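Local coordinates for ZmpA Glycopeptidase (Clostridium perfringens, PDB 6XSX), which is an M60-family metalloprotease, represented here by its catalytic module, that probably cleaves the peptide backbone of glycosylated proteins, at residues Glu219-Trp224 with Asn233-Phe238. Residues are numbered along the deposited sequence; the frame is centred on the assembly and turned at random.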
loop_
_atom_site.group_PDB
_atom_site.type_symbol
_atom_site.label_atom_id
_atom_site.label_comp_id
_atom_site.label_asym_id
_atom_site.label_seq_id
_atom_site.Cartn_x
_atom_site.Cartn_y
_atom_site.Cartn_z
ATOM N N GLU A 219 -6.765 -7.628 -2.111
ATOM C CA GLU A 219 -5.767 -8.045 -1.136
ATOM C C GLU A 219 -5.573 -6.939 -0.092
ATOM O O GLU A 219 -5.538 -7.224 1.102
ATOM C CB GLU A 219 -4.478 -8.481 -1.849
ATOM C CG GLU A 219 -3.371 -8.988 -0.935
ATOM C CD GLU A 219 -3.778 -10.072 0.052
ATOM O OE1 GLU A 219 -4.687 -10.860 -0.273
ATOM O OE2 GLU A 219 -3.199 -10.120 1.149
ATOM N N THR A 220 -5.520 -5.677 -0.543
ATOM C CA THR A 220 -5.307 -4.548 0.349
ATOM C C THR A 220 -6.454 -4.434 1.347
ATOM O O THR A 220 -6.235 -4.202 2.537
ATOM C CB THR A 220 -5.146 -3.212 -0.391
ATOM O OG1 THR A 220 -3.907 -3.249 -1.097
ATOM C CG2 THR A 220 -5.144 -2.023 0.548
ATOM N N MET A 221 -7.679 -4.608 0.855
ATOM C CA MET A 221 -8.811 -4.377 1.726
ATOM C C MET A 221 -8.969 -5.529 2.719
ATOM O O MET A 221 -9.290 -5.294 3.882
ATOM C CB MET A 221 -10.081 -4.082 0.923
ATOM C CG MET A 221 -10.042 -2.659 0.418
ATOM S SD MET A 221 -11.475 -2.129 -0.512
ATOM C CE MET A 221 -12.626 -1.763 0.814
ATOM N N LYS A 222 -8.669 -6.757 2.278
ATOM C CA LYS A 222 -8.580 -7.885 3.196
ATOM C C LYS A 222 -7.536 -7.613 4.289
ATOM O O LYS A 222 -7.831 -7.725 5.477
ATOM C CB LYS A 222 -8.276 -9.173 2.425
ATOM C CG LYS A 222 -8.139 -10.415 3.297
ATOM C CD LYS A 222 -7.792 -11.637 2.473
ATOM C CE LYS A 222 -7.183 -12.754 3.293
ATOM N NZ LYS A 222 -6.766 -13.880 2.420
ATOM N N TYR A 223 -6.317 -7.234 3.891
ATOM C CA TYR A 223 -5.252 -6.958 4.848
ATOM C C TYR A 223 -5.654 -5.875 5.852
ATOM O O TYR A 223 -5.210 -5.917 6.998
ATOM C CB TYR A 223 -3.959 -6.589 4.115
ATOM C CG TYR A 223 -2.710 -6.392 4.945
ATOM C CD1 TYR A 223 -2.207 -7.387 5.776
ATOM C CD2 TYR A 223 -1.980 -5.218 4.832
ATOM C CE1 TYR A 223 -1.029 -7.201 6.490
ATOM C CE2 TYR A 223 -0.811 -5.009 5.544
ATOM C CZ TYR A 223 -0.334 -6.004 6.379
ATOM O OH TYR A 223 0.830 -5.788 7.057
ATOM N N TRP A 224 -6.475 -4.905 5.416
ATOM C CA TRP A 224 -6.843 -3.761 6.239
ATOM C C TRP A 224 -8.068 -4.070 7.107
ATOM O O TRP A 224 -8.467 -3.240 7.926
ATOM C CB TRP A 224 -7.081 -2.535 5.345
ATOM C CG TRP A 224 -6.300 -1.331 5.767
ATOM C CD1 TRP A 224 -6.797 -0.161 6.260
ATOM C CD2 TRP A 224 -4.867 -1.182 5.741
ATOM N NE1 TRP A 224 -5.774 0.705 6.534
ATOM C CE2 TRP A 224 -4.579 0.106 6.235
ATOM C CE3 TRP A 224 -3.806 -2.009 5.351
ATOM C CZ2 TRP A 224 -3.274 0.591 6.345
ATOM C CZ3 TRP A 224 -2.516 -1.528 5.450
ATOM C CH2 TRP A 224 -2.255 -0.245 5.941
ATOM N N ASN A 233 -16.172 -1.329 8.261
ATOM C CA ASN A 233 -15.373 -2.436 7.759
ATOM C C ASN A 233 -15.941 -2.945 6.436
ATOM O O ASN A 233 -15.645 -4.069 6.035
ATOM C CB ASN A 233 -15.297 -3.589 8.767
ATOM C CG ASN A 233 -14.463 -3.290 9.995
ATOM O OD1 ASN A 233 -13.605 -2.410 9.980
ATOM N ND2 ASN A 233 -14.697 -4.037 11.062
ATOM N N SER A 234 -16.750 -2.118 5.756
ATOM C CA SER A 234 -17.353 -2.538 4.497
ATOM C C SER A 234 -16.746 -1.780 3.322
ATOM O O SER A 234 -16.249 -0.668 3.472
ATOM C CB SER A 234 -18.851 -2.392 4.512
ATOM O OG SER A 234 -19.221 -1.050 4.799
ATOM N N ASP A 235 -16.815 -2.421 2.153
ATOM C CA ASP A 235 -16.518 -1.824 0.866
ATOM C C ASP A 235 -17.515 -0.694 0.614
ATOM O O ASP A 235 -18.532 -0.605 1.293
ATOM C CB ASP A 235 -16.602 -2.893 -0.226
ATOM C CG ASP A 235 -15.806 -2.570 -1.481
ATOM O OD1 ASP A 235 -15.175 -1.497 -1.548
ATOM O OD2 ASP A 235 -15.821 -3.395 -2.376
ATOM N N PHE A 236 -17.207 0.178 -0.351
ATOM C CA PHE A 236 -18.104 1.268 -0.726
ATOM C C PHE A 236 -17.814 1.646 -2.179
ATOM O O PHE A 236 -16.923 1.059 -2.797
ATOM C CB PHE A 236 -17.970 2.439 0.254
ATOM C CG PHE A 236 -16.624 3.123 0.244
ATOM C CD1 PHE A 236 -15.522 2.537 0.847
ATOM C CD2 PHE A 236 -16.454 4.353 -0.385
ATOM C CE1 PHE A 236 -14.290 3.177 0.845
ATOM C CE2 PHE A 236 -15.222 4.987 -0.393
ATOM C CZ PHE A 236 -14.138 4.397 0.224
ATOM N N ASN A 237 -18.571 2.603 -2.737
ATOM C CA ASN A 237 -18.358 2.981 -4.132
ATOM C C ASN A 237 -17.187 3.954 -4.219
ATOM O O ASN A 237 -17.276 5.061 -3.695
ATOM C CB ASN A 237 -19.603 3.588 -4.786
ATOM C CG ASN A 237 -20.749 2.609 -4.919
ATOM O OD1 ASN A 237 -20.536 1.429 -5.184
ATOM N ND2 ASN A 237 -21.969 3.094 -4.746
ATOM N N PHE A 238 -16.102 3.520 -4.877
ATOM C CA PHE A 238 -14.953 4.367 -5.150
ATOM C C PHE A 238 -14.211 3.861 -6.386
ATOM O O PHE A 238 -14.442 2.750 -6.856
ATOM C CB PHE A 238 -14.024 4.433 -3.933
ATOM C CG PHE A 238 -13.328 3.136 -3.593
ATOM C CD1 PHE A 238 -12.154 2.767 -4.235
ATOM C CD2 PHE A 238 -13.817 2.311 -2.588
ATOM C CE1 PHE A 238 -11.498 1.589 -3.902
ATOM C CE2 PHE A 238 -13.164 1.138 -2.248
ATOM C CZ PHE A 238 -12.006 0.776 -2.911
#
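D235 OD1 is gripped twice and touched a third time: K185 NZ makes a salt bridge to it, F236 N donates a hydrogen bond of 2.9 Å to it, and the methyl of M221 rests against it, with CE 3.5 Å from D235 OD1. The F236 N-H comes from above the carboxylate plane and the bond is bent, 136° at the hydrogen. K185 NZ also bonds F236 O, tying charge and loop backbone together at one lysine. From the helix, M221 runs out extended to its sulfur and then bends at the last torsion (chi3 80°), which turns CE onto the aspartate while SD faces F238. That sulfur lies at the edge of the F238 ring, 85° off the normal, with SD 3.8 Å from F238 CZ. The F238 ring in turn sets CD2 over the centre of the F236 ring, 3.4 Å above its plane. Between 219-224 and 233-238 there is no hydrogen bond; M221 makes the bridge, its thioether reaching both a carboxylate and a ring edge. T220 and W224 pack on L302 of helix 301-309. This is an edge-on Met-aromatic contact, joining the last turns of helix 206-224 to the loop that leads into strand 240-244 within the M60 peptidase region.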